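Local atomic coordinates of protein argonaute (Aquifex aeolicus, PDB entry 1YVU), a protein that uses short single-stranded DNA guides to find complementary RNA targets and cleaves them endonucleolytically in its RNase H-like PIWI domain. Residues E167-L172 with T253-V258; P180-V185 with V193-D198; F200-K205 with A239-L244; K223-E228 with T249-I254. All blocks are in the same frame, centred on the assembly; numbering follows the deposited sequence.

Interaction 1 (E167-L172 with T253-V258); sequences ETLQTL and TILKPV
Leu169 N, in the first turn of helix 169-175, donates to Leu255 O on strand 255-257 at 2.7 Å, with an angle of 137° at the hydrogen. This bond, the one hydrogen bond between 167-172 and 253-258, pins the start of the helix to the strand. Thr168 holds the N-cap position but makes no capping bond with its side chain; its methyl CG2 lies beside Thr253 O. The side chains of Leu169 and Leu255 run side by side in the same direction, Leu169 CD2 lying 3.8 Å from Leu255 CD1. With its CG anti to the backbone N (chi1 -168°), Leu169 splits its methyls between two partners: CD2 goes to Leu255 and CD1 packs on Pro257 CG at 3.9 Å. Leu172, one turn on, points its CD1 at the same corner of the ring, 3.8 Å from Pro257 CG, and that corner is thus shared by two leucines. At the other end Gln170 lies alongside Thr253, CG against the methyl CG2. Its bent chain carries OE1 away to a hydrogen bond with Phe240 N, tying the helix to a further strand of the sheet. Val242 and Val185 add to the apolar surroundings of Leu169. The arrangement belongs to the PAZ domain, of the SH3 clan: helix 169-175 packs against strand 255-257, an outermost strand of its antiparallel sheet.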
# COMPACT_ATOMS: atom_id res chain seq x y z
N GLU A 167 15.09 -17.72 -12.75
CA GLU A 167 14.20 -18.69 -13.36
C GLU A 167 12.88 -18.05 -13.71
O GLU A 167 12.37 -17.19 -13.00
CB GLU A 167 13.94 -19.86 -12.41
CG GLU A 167 15.17 -20.46 -11.71
CD GLU A 167 15.16 -20.20 -10.22
OE1 GLU A 167 14.27 -20.73 -9.53
OE2 GLU A 167 16.04 -19.46 -9.73
N THR A 168 12.35 -18.52 -14.82
CA THR A 168 11.08 -18.08 -15.37
C THR A 168 9.98 -18.79 -14.56
O THR A 168 10.28 -19.62 -13.71
CB THR A 168 11.06 -18.53 -16.85
OG1 THR A 168 12.09 -17.83 -17.56
CG2 THR A 168 9.78 -18.27 -17.51
N LEU A 169 8.72 -18.41 -14.79
CA LEU A 169 7.61 -19.07 -14.11
C LEU A 169 7.41 -20.44 -14.77
O LEU A 169 6.98 -21.36 -14.10
CB LEU A 169 6.32 -18.22 -14.16
CG LEU A 169 5.13 -18.62 -13.26
CD1 LEU A 169 5.51 -18.50 -11.82
CD2 LEU A 169 3.91 -17.77 -13.50
N GLN A 170 7.82 -20.58 -16.03
CA GLN A 170 7.76 -21.85 -16.78
C GLN A 170 8.84 -22.82 -16.26
O GLN A 170 8.53 -23.97 -15.92
CB GLN A 170 7.94 -21.61 -18.29
CG GLN A 170 7.67 -22.81 -19.22
CD GLN A 170 6.32 -23.47 -18.99
OE1 GLN A 170 5.26 -22.86 -19.16
NE2 GLN A 170 6.36 -24.74 -18.61
N THR A 171 10.08 -22.34 -16.14
CA THR A 171 11.21 -23.12 -15.63
C THR A 171 10.86 -23.61 -14.21
O THR A 171 11.19 -24.73 -13.83
CB THR A 171 12.50 -22.26 -15.57
OG1 THR A 171 12.73 -21.62 -16.84
CG2 THR A 171 13.71 -23.10 -15.16
N LEU A 172 10.12 -22.77 -13.48
CA LEU A 172 9.67 -23.05 -12.11
C LEU A 172 8.51 -24.02 -12.01
O LEU A 172 8.52 -24.89 -11.14
CB LEU A 172 9.29 -21.76 -11.39
CG LEU A 172 10.38 -21.00 -10.63
CD1 LEU A 172 9.92 -19.60 -10.35
CD2 LEU A 172 10.72 -21.72 -9.34
N THR A 253 6.14 -18.47 -19.88
CA THR A 253 7.46 -18.23 -20.46
C THR A 253 8.00 -16.82 -20.27
O THR A 253 9.22 -16.64 -20.17
CB THR A 253 7.49 -18.59 -21.96
OG1 THR A 253 6.54 -17.77 -22.67
CG2 THR A 253 7.18 -20.08 -22.16
N ILE A 254 7.12 -15.83 -20.21
CA ILE A 254 7.59 -14.46 -20.02
C ILE A 254 7.29 -13.93 -18.62
O ILE A 254 7.46 -12.74 -18.37
CB ILE A 254 7.00 -13.47 -21.05
CG1 ILE A 254 5.47 -13.57 -21.08
CG2 ILE A 254 7.71 -13.64 -22.39
CD1 ILE A 254 4.81 -12.26 -21.25
N LEU A 255 6.83 -14.80 -17.73
CA LEU A 255 6.53 -14.37 -16.36
C LEU A 255 7.63 -14.70 -15.38
O LEU A 255 8.13 -15.82 -15.33
CB LEU A 255 5.22 -14.97 -15.87
CG LEU A 255 3.96 -14.47 -16.57
CD1 LEU A 255 2.80 -15.37 -16.27
CD2 LEU A 255 3.68 -13.07 -16.12
N LYS A 256 8.03 -13.67 -14.65
CA LYS A 256 9.04 -13.79 -13.62
C LYS A 256 8.34 -13.41 -12.31
O LYS A 256 7.54 -12.48 -12.31
CB LYS A 256 10.21 -12.85 -13.92
CG LYS A 256 11.44 -13.52 -14.58
CD LYS A 256 12.62 -12.51 -14.66
CE LYS A 256 14.00 -13.14 -14.97
NZ LYS A 256 15.14 -12.25 -14.52
N PRO A 257 8.52 -14.22 -11.24
CA PRO A 257 7.91 -13.95 -9.93
C PRO A 257 8.50 -12.75 -9.25
O PRO A 257 9.64 -12.39 -9.50
CB PRO A 257 8.24 -15.20 -9.13
CG PRO A 257 8.18 -16.25 -10.18
CD PRO A 257 8.95 -15.63 -11.31
N VAL A 258 7.69 -12.11 -8.42
CA VAL A 258 8.09 -10.93 -7.66
C VAL A 258 8.09 -11.34 -6.17
O VAL A 258 7.07 -11.81 -5.64
CB VAL A 258 7.13 -9.74 -8.00
CG1 VAL A 258 7.38 -8.57 -7.08
CG2 VAL A 258 7.34 -9.29 -9.44

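Interaction 2 (P180-V185 with V193-D198); sequences PKRIRV and VGRVQD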
# COMPACT_ATOMS: atom_id res chain seq x y z
N PRO A 180 1.05 -22.18 -6.66
CA PRO A 180 1.00 -21.05 -7.60
C PRO A 180 0.13 -19.83 -7.31
O PRO A 180 0.51 -18.71 -7.65
CB PRO A 180 0.58 -21.74 -8.90
CG PRO A 180 -0.36 -22.80 -8.44
CD PRO A 180 0.35 -23.36 -7.23
N LYS A 181 -1.03 -20.03 -6.67
CA LYS A 181 -1.95 -18.93 -6.38
C LYS A 181 -1.47 -17.93 -5.36
O LYS A 181 -0.80 -18.29 -4.38
CB LYS A 181 -3.33 -19.48 -6.03
CG LYS A 181 -3.93 -20.15 -7.24
CD LYS A 181 -5.19 -20.90 -6.96
CE LYS A 181 -5.66 -21.59 -8.23
NZ LYS A 181 -7.13 -21.79 -8.26
N ARG A 182 -1.78 -16.66 -5.66
CA ARG A 182 -1.42 -15.47 -4.88
C ARG A 182 0.02 -15.05 -5.11
O ARG A 182 0.57 -14.23 -4.35
CB ARG A 182 -1.66 -15.63 -3.36
CG ARG A 182 -3.11 -15.71 -2.94
CD ARG A 182 -3.23 -15.98 -1.46
NE ARG A 182 -4.62 -16.24 -1.10
CZ ARG A 182 -5.55 -15.30 -0.93
NH1 ARG A 182 -5.28 -14.00 -1.08
NH2 ARG A 182 -6.78 -15.67 -0.61
N ILE A 183 0.65 -15.62 -6.13
CA ILE A 183 2.03 -15.28 -6.42
C ILE A 183 2.06 -14.11 -7.38
O ILE A 183 1.49 -14.18 -8.47
CB ILE A 183 2.84 -16.50 -6.91
CG1 ILE A 183 3.05 -17.45 -5.74
CG2 ILE A 183 4.20 -16.07 -7.50
CD1 ILE A 183 3.79 -18.73 -6.07
N ARG A 184 2.67 -13.02 -6.93
CA ARG A 184 2.78 -11.81 -7.74
C ARG A 184 3.86 -12.05 -8.78
O ARG A 184 4.97 -12.47 -8.46
CB ARG A 184 3.08 -10.58 -6.86
CG ARG A 184 2.05 -10.33 -5.75
CD ARG A 184 1.80 -8.85 -5.41
NE ARG A 184 0.52 -8.68 -4.70
CZ ARG A 184 0.06 -7.54 -4.17
NH1 ARG A 184 0.75 -6.42 -4.24
NH2 ARG A 184 -1.14 -7.52 -3.58
N VAL A 185 3.45 -11.93 -10.04
CA VAL A 185 4.35 -12.12 -11.18
C VAL A 185 4.40 -10.86 -12.06
O VAL A 185 3.57 -9.98 -11.93
CB VAL A 185 3.97 -13.36 -12.06
CG1 VAL A 185 4.57 -14.60 -11.51
CG2 VAL A 185 2.47 -13.53 -12.14
N VAL A 193 2.43 -5.82 -12.53
CA VAL A 193 2.53 -6.87 -11.52
C VAL A 193 1.10 -7.28 -11.14
O VAL A 193 0.25 -6.41 -10.85
CB VAL A 193 3.34 -6.42 -10.24
CG1 VAL A 193 3.20 -7.42 -9.08
CG2 VAL A 193 4.81 -6.25 -10.59
N GLY A 194 0.84 -8.59 -11.21
CA GLY A 194 -0.45 -9.15 -10.88
C GLY A 194 -0.31 -10.48 -10.16
O GLY A 194 0.76 -11.09 -10.20
N ARG A 195 -1.37 -10.91 -9.46
CA ARG A 195 -1.36 -12.18 -8.72
C ARG A 195 -1.97 -13.28 -9.55
O ARG A 195 -3.00 -13.08 -10.17
CB ARG A 195 -2.12 -12.09 -7.39
CG ARG A 195 -1.53 -11.22 -6.32
CD ARG A 195 -2.06 -11.61 -4.95
NE ARG A 195 -1.73 -10.64 -3.91
CZ ARG A 195 -2.39 -10.52 -2.75
NH1 ARG A 195 -3.41 -11.33 -2.46
NH2 ARG A 195 -2.05 -9.56 -1.90
N VAL A 196 -1.36 -14.46 -9.49
CA VAL A 196 -1.82 -15.63 -10.26
C VAL A 196 -3.19 -16.13 -9.79
O VAL A 196 -3.41 -16.35 -8.60
CB VAL A 196 -0.79 -16.80 -10.20
CG1 VAL A 196 -1.26 -17.97 -11.03
CG2 VAL A 196 0.55 -16.35 -10.72
N GLN A 197 -4.09 -16.29 -10.77
CA GLN A 197 -5.44 -16.77 -10.52
C GLN A 197 -5.64 -18.22 -10.98
O GLN A 197 -6.07 -19.07 -10.19
CB GLN A 197 -6.48 -15.85 -11.18
CG GLN A 197 -7.93 -16.20 -10.81
CD GLN A 197 -8.98 -15.27 -11.38
OE1 GLN A 197 -8.70 -14.26 -12.05
NE2 GLN A 197 -10.23 -15.62 -11.10
N ASP A 198 -5.35 -18.47 -12.27
CA ASP A 198 -5.49 -19.79 -12.91
C ASP A 198 -4.31 -20.18 -13.80
O ASP A 198 -3.76 -19.34 -14.52
CB ASP A 198 -6.76 -19.83 -13.79
CG ASP A 198 -7.91 -20.61 -13.15
OD1 ASP A 198 -7.93 -20.85 -11.92
OD2 ASP A 198 -8.84 -20.97 -13.92
O HOH W 1 -7.17 -18.67 -7.74
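Arg184 and Arg195 face each other across an antiparallel non-hydrogen-bonded pair, their side chains on one face of the hairpin formed by strands 184-187 and 194-201. Their aliphatic parts touch first, Arg184 CG lying 3.7 Å from Arg195 CG, and the two guanidinium planes are turned 37° apart. Arg184 NE lies in the plane of the Arg195 guanidinium, at its edge, so donors meet donors. Arg182 brings a third guanidinium, NH1 standing 3.5 Å from Arg195 NH1 near the Arg195 plane. On the opposite face Val185 and Val196 cross, with 3.7 Å between Val185 CG2 and Val196 CG2, and Val242 and Leu244 of the next strand adjoin them.

The backbone sets these positions. Val185 and Gly194 exchange two bonds, Val185 N to Gly194 O at 2.8 Å being the shorter, and Val196 N reaches Ile183 O at 3.0 Å. A type II turn from Pro180 to Ile183 leads into the strand, and Arg182 N adds a weak bond to Val196 O. At the far end Lys181 NZ makes a long salt bridge to Asp198 OD1 at 3.9 Å and a weak bond to a water that donates to Gln197 O.

Arg195 lies about 7 Å, side chain to side chain, from the metal ligand Asp683 and touches the acidic Glu245; Arg691 adds charge beside Arg182. The cluster is consistent with a surface that would attract nucleic acid phosphates.

Interaction 3 (F200-K205 with A239-L244); sequences FKAKEK and AFLVVL
Phe200 and Leu241 form an antiparallel hydrogen-bonded pair, Leu241 N giving to Phe200 O at 2.9 Å and Phe200 N to Leu241 O at 3.2 Å, and Ala202 N continues the pairing past the strand end by a 2.8 Å bond to Ala239 O. The Phe200 side chain takes the position between its backbone N and carbonyl carbon (chi1 69°), which lays the ring over the neighbouring strand. Leu241 CB sits over one face in a CH-pi contact, 4.2 Å from the ring centroid and displaced toward the rim, while Leu241 CD1 reaches CE1 and CZ of the same ring. Val243 comes from another side: its methyl CG2 lies in the ring plane, at the edge, 3.8 Å from Phe200 CE2. Both strands belong to the antiparallel sheet of the PAZ domain, and the chain between them, 206-238, is an almost wholly helical insertion that leaves strand 194-201 and returns into strand 240-244. Its exit is a type I turn from Ala202 to Lys205, and its re-entry is Ala239, the first residue to drop helical geometry. These two junctions are stitched together, the methyl carbons Ala202 CB and Ala239 CB standing 4.0 Å apart, with Leu241 CG close to Ala202 CB. Trp226 and Leu229 of helix 220-231 also pack on Leu241, so the insertion covers this face. At the neighbouring pair, Lys201 runs beside Phe240 in the same direction, its CG 3.8 Å from Phe240 CE2, and the carbonyl of Phe200 lies at the edge of the Phe240 ring, where CD2 comes to 3.7 Å of Phe200 O.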
# COMPACT_ATOMS: atom_id res chain seq x y z
N PHE A 200 -3.09 -23.29 -16.57
CA PHE A 200 -3.48 -24.40 -17.44
C PHE A 200 -2.46 -24.60 -18.55
O PHE A 200 -1.66 -23.71 -18.83
CB PHE A 200 -4.92 -24.22 -17.97
CG PHE A 200 -5.10 -23.11 -18.96
CD1 PHE A 200 -5.10 -23.38 -20.35
CD2 PHE A 200 -5.32 -21.79 -18.52
CE1 PHE A 200 -5.32 -22.35 -21.30
CE2 PHE A 200 -5.54 -20.74 -19.45
CZ PHE A 200 -5.55 -21.02 -20.85
N LYS A 201 -2.48 -25.79 -19.16
CA LYS A 201 -1.57 -26.16 -20.24
C LYS A 201 -1.91 -25.50 -21.58
O LYS A 201 -3.08 -25.22 -21.87
CB LYS A 201 -1.54 -27.68 -20.41
CG LYS A 201 -1.03 -28.44 -19.20
CD LYS A 201 -1.29 -29.94 -19.30
CE LYS A 201 -1.20 -30.61 -17.92
NZ LYS A 201 -1.89 -31.95 -17.83
N ALA A 202 -0.88 -25.29 -22.40
CA ALA A 202 -1.02 -24.67 -23.71
C ALA A 202 -1.45 -25.67 -24.77
O ALA A 202 -1.90 -25.28 -25.85
CB ALA A 202 0.26 -24.00 -24.11
N LYS A 203 -1.34 -26.97 -24.43
CA LYS A 203 -1.78 -28.06 -25.31
C LYS A 203 -3.30 -27.91 -25.48
O LYS A 203 -3.84 -28.12 -26.58
CB LYS A 203 -1.60 -29.45 -24.67
CG LYS A 203 -0.28 -29.79 -24.05
CD LYS A 203 -0.03 -31.31 -24.18
CE LYS A 203 1.21 -31.79 -23.38
NZ LYS A 203 2.18 -32.56 -24.22
N GLU A 204 -3.95 -27.49 -24.38
CA GLU A 204 -5.41 -27.29 -24.27
C GLU A 204 -6.02 -26.36 -25.30
O GLU A 204 -7.23 -26.38 -25.54
CB GLU A 204 -5.78 -26.82 -22.86
CG GLU A 204 -6.79 -27.72 -22.15
CD GLU A 204 -7.20 -27.21 -20.77
OE1 GLU A 204 -8.25 -26.53 -20.67
OE2 GLU A 204 -6.47 -27.49 -19.78
N LYS A 205 -5.18 -25.52 -25.89
CA LYS A 205 -5.61 -24.59 -26.91
C LYS A 205 -4.89 -24.90 -28.22
O LYS A 205 -3.72 -25.31 -28.22
CB LYS A 205 -5.36 -23.16 -26.44
CG LYS A 205 -6.14 -22.77 -25.17
CD LYS A 205 -7.67 -22.76 -25.33
CE LYS A 205 -8.35 -22.42 -24.01
NZ LYS A 205 -9.75 -22.01 -24.21
N ALA A 239 4.33 -26.04 -22.29
CA ALA A 239 4.01 -24.70 -21.83
C ALA A 239 2.70 -24.51 -21.13
O ALA A 239 1.73 -25.24 -21.35
CB ALA A 239 4.11 -23.71 -22.95
N PHE A 240 2.71 -23.50 -20.27
CA PHE A 240 1.55 -23.12 -19.50
C PHE A 240 1.16 -21.69 -19.80
O PHE A 240 1.97 -20.85 -20.22
CB PHE A 240 1.83 -23.21 -18.00
CG PHE A 240 2.16 -24.58 -17.52
CD1 PHE A 240 3.47 -24.88 -17.08
CD2 PHE A 240 1.16 -25.56 -17.40
CE1 PHE A 240 3.79 -26.14 -16.51
CE2 PHE A 240 1.45 -26.83 -16.82
CZ PHE A 240 2.77 -27.12 -16.37
N LEU A 241 -0.13 -21.44 -19.65
CA LEU A 241 -0.68 -20.12 -19.84
C LEU A 241 -1.26 -19.82 -18.49
O LEU A 241 -1.81 -20.70 -17.83
CB LEU A 241 -1.75 -20.08 -20.92
CG LEU A 241 -1.36 -20.60 -22.31
CD1 LEU A 241 -2.48 -20.45 -23.27
CD2 LEU A 241 -0.15 -19.88 -22.81
N VAL A 242 -0.98 -18.60 -18.06
CA VAL A 242 -1.37 -18.08 -16.76
C VAL A 242 -2.35 -16.92 -16.89
O VAL A 242 -2.10 -15.96 -17.62
CB VAL A 242 -0.11 -17.59 -15.99
CG1 VAL A 242 -0.47 -17.17 -14.57
CG2 VAL A 242 1.00 -18.68 -15.99
N VAL A 243 -3.46 -17.03 -16.16
CA VAL A 243 -4.49 -15.99 -16.14
C VAL A 243 -4.31 -15.17 -14.86
O VAL A 243 -4.25 -15.73 -13.75
CB VAL A 243 -5.94 -16.58 -16.22
CG1 VAL A 243 -6.96 -15.45 -16.45
CG2 VAL A 243 -6.05 -17.60 -17.34
N LEU A 244 -4.17 -13.86 -15.03
CA LEU A 244 -3.97 -12.97 -13.90
C LEU A 244 -5.26 -12.29 -13.42
O LEU A 244 -6.29 -12.34 -14.11
CB LEU A 244 -2.86 -11.96 -14.20
CG LEU A 244 -1.48 -12.54 -14.61
CD1 LEU A 244 -0.46 -11.42 -14.71
CD2 LEU A 244 -0.98 -13.56 -13.62

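Interaction 4 (K223-E228 with T249-I254); sequences KKAWEE and TYPATI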
# COMPACT_ATOMS: atom_id res chain seq x y z
N LYS A 223 4.19 -10.32 -27.97
CA LYS A 223 3.95 -10.69 -29.38
C LYS A 223 4.86 -11.86 -29.63
O LYS A 223 4.40 -12.96 -29.95
CB LYS A 223 4.34 -9.56 -30.38
CG LYS A 223 3.33 -8.43 -30.55
CD LYS A 223 3.61 -7.47 -31.75
CE LYS A 223 2.55 -6.31 -31.79
NZ LYS A 223 2.78 -5.18 -32.76
N LYS A 224 6.13 -11.65 -29.24
CA LYS A 224 7.21 -12.63 -29.36
C LYS A 224 7.08 -13.88 -28.50
O LYS A 224 7.73 -14.89 -28.77
CB LYS A 224 8.58 -11.96 -29.11
CG LYS A 224 9.21 -11.29 -30.35
CD LYS A 224 10.67 -10.93 -30.08
CE LYS A 224 11.13 -9.72 -30.91
NZ LYS A 224 12.40 -9.06 -30.39
N ALA A 225 6.25 -13.81 -27.46
CA ALA A 225 6.02 -14.94 -26.57
C ALA A 225 4.89 -15.82 -27.13
O ALA A 225 4.91 -17.05 -27.01
CB ALA A 225 5.67 -14.46 -25.17
N TRP A 226 3.91 -15.17 -27.77
CA TRP A 226 2.80 -15.89 -28.37
C TRP A 226 3.25 -16.45 -29.71
O TRP A 226 2.84 -17.56 -30.08
CB TRP A 226 1.55 -15.01 -28.52
CG TRP A 226 0.83 -14.63 -27.22
CD1 TRP A 226 0.80 -13.40 -26.62
CD2 TRP A 226 0.04 -15.50 -26.37
NE1 TRP A 226 0.07 -13.44 -25.46
CE2 TRP A 226 -0.40 -14.72 -25.28
CE3 TRP A 226 -0.31 -16.86 -26.42
CZ2 TRP A 226 -1.20 -15.25 -24.25
CZ3 TRP A 226 -1.10 -17.39 -25.40
CH2 TRP A 226 -1.53 -16.59 -24.32
N GLU A 227 4.18 -15.74 -30.37
CA GLU A 227 4.77 -16.15 -31.66
C GLU A 227 5.45 -17.50 -31.48
O GLU A 227 5.18 -18.43 -32.22
CB GLU A 227 5.79 -15.12 -32.19
CG GLU A 227 6.11 -15.21 -33.71
CD GLU A 227 7.14 -14.17 -34.20
OE1 GLU A 227 7.34 -13.14 -33.52
OE2 GLU A 227 7.75 -14.37 -35.29
N GLU A 228 6.19 -17.65 -30.39
CA GLU A 228 6.90 -18.88 -30.10
C GLU A 228 6.01 -20.08 -29.79
O GLU A 228 6.23 -21.14 -30.33
CB GLU A 228 7.90 -18.67 -28.96
CG GLU A 228 9.05 -17.66 -29.25
CD GLU A 228 9.80 -17.93 -30.57
OE1 GLU A 228 10.44 -19.01 -30.67
OE2 GLU A 228 9.73 -17.06 -31.48
N THR A 249 -4.12 -12.48 -19.88
CA THR A 249 -3.50 -13.80 -20.04
C THR A 249 -2.12 -13.64 -20.62
O THR A 249 -1.93 -12.90 -21.59
CB THR A 249 -4.33 -14.73 -20.93
OG1 THR A 249 -5.66 -14.83 -20.40
CG2 THR A 249 -3.71 -16.15 -20.97
N TYR A 250 -1.16 -14.29 -19.96
CA TYR A 250 0.25 -14.26 -20.37
C TYR A 250 0.84 -15.67 -20.26
O TYR A 250 0.38 -16.44 -19.41
CB TYR A 250 1.07 -13.30 -19.47
CG TYR A 250 0.80 -11.82 -19.68
CD1 TYR A 250 0.25 -11.03 -18.65
CD2 TYR A 250 1.09 -11.20 -20.91
CE1 TYR A 250 -0.01 -9.63 -18.84
CE2 TYR A 250 0.83 -9.79 -21.12
CZ TYR A 250 0.28 -9.01 -20.07
OH TYR A 250 0.03 -7.66 -20.24
N PRO A 251 1.78 -16.07 -21.17
CA PRO A 251 2.43 -17.39 -21.16
C PRO A 251 3.45 -17.40 -20.04
O PRO A 251 4.20 -16.42 -19.87
CB PRO A 251 3.18 -17.43 -22.48
CG PRO A 251 2.36 -16.57 -23.33
CD PRO A 251 2.07 -15.41 -22.46
N ALA A 252 3.51 -18.52 -19.32
CA ALA A 252 4.43 -18.72 -18.20
C ALA A 252 5.88 -18.45 -18.57
O ALA A 252 6.72 -18.17 -17.71
CB ALA A 252 4.29 -20.11 -17.68
N THR A 253 6.14 -18.47 -19.88
CA THR A 253 7.46 -18.23 -20.46
C THR A 253 8.00 -16.82 -20.27
O THR A 253 9.22 -16.64 -20.17
CB THR A 253 7.49 -18.59 -21.96
OG1 THR A 253 6.54 -17.77 -22.67
CG2 THR A 253 7.18 -20.08 -22.16
N ILE A 254 7.12 -15.83 -20.21
CA ILE A 254 7.59 -14.46 -20.02
C ILE A 254 7.29 -13.93 -18.62
O ILE A 254 7.46 -12.74 -18.37
CB ILE A 254 7.00 -13.47 -21.05
CG1 ILE A 254 5.47 -13.57 -21.08
CG2 ILE A 254 7.71 -13.64 -22.39
CD1 ILE A 254 4.81 -12.26 -21.25
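The Trp226 indole carries Pro251 on one face: Pro251 CG stands over the centre of the six-membered ring, 3.7 Å from its centroid and 6° off the normal, a well-centred CH-pi contact. Pro251 CD lies over the CE2-CZ2 side, 3.7 Å from Trp226 CZ2. At the edge of the indole, in its plane, sits the carbonyl of Thr249, with Thr249 O 3.6 Å from Trp226 CZ2. The methyl of Thr249 adds to this border, CG2 being 4.0 Å from Trp226 CH2. Helix 220-231 lies in the helical insertion of the PAZ domain, and here it packs against strand 249-251, an outermost strand of the five-stranded sheet. The axes of the short segments 223-228 and 249-251 pass 8.8 Å apart at 64°. Phe210, Cys213 and Met214 of helix 207-215 also touch Trp226, as does Leu241 of the adjoining strand, so the tryptophan bridges helix and sheet. One residue earlier, Ala225 points its methyl at the turn after the strand. Ile254 CG2 meets Ala225 CB at 3.5 Å, and Pro251 CG borders the same methyl at 4.3 Å from Ala225 CB.

In the fold
Interactions 1 to 4 all lie in the PAZ domain and reach one five-stranded antiparallel sheet. Interactions 2 and 3 share strand 194-201 and meet at a classic beta bulge, where Gln197 and Asp198 both face Val243; their centres are about 14 Å apart. Strand 255-257 of interaction 1 borders the hairpin of interaction 2, Val258 N lying 2.7 Å from Arg184 O. Interactions 3 and 4, about 10 Å between centres, join where Val242 N lies 2.9 Å from Tyr250 O, and interactions 1 and 4 share Thr253 and Ile254. Interaction 2 comes closest to the PIWI metal site, where Asp502 and Asp683 hold calcium: the Arg184 side chain is about 9 Å from that ion.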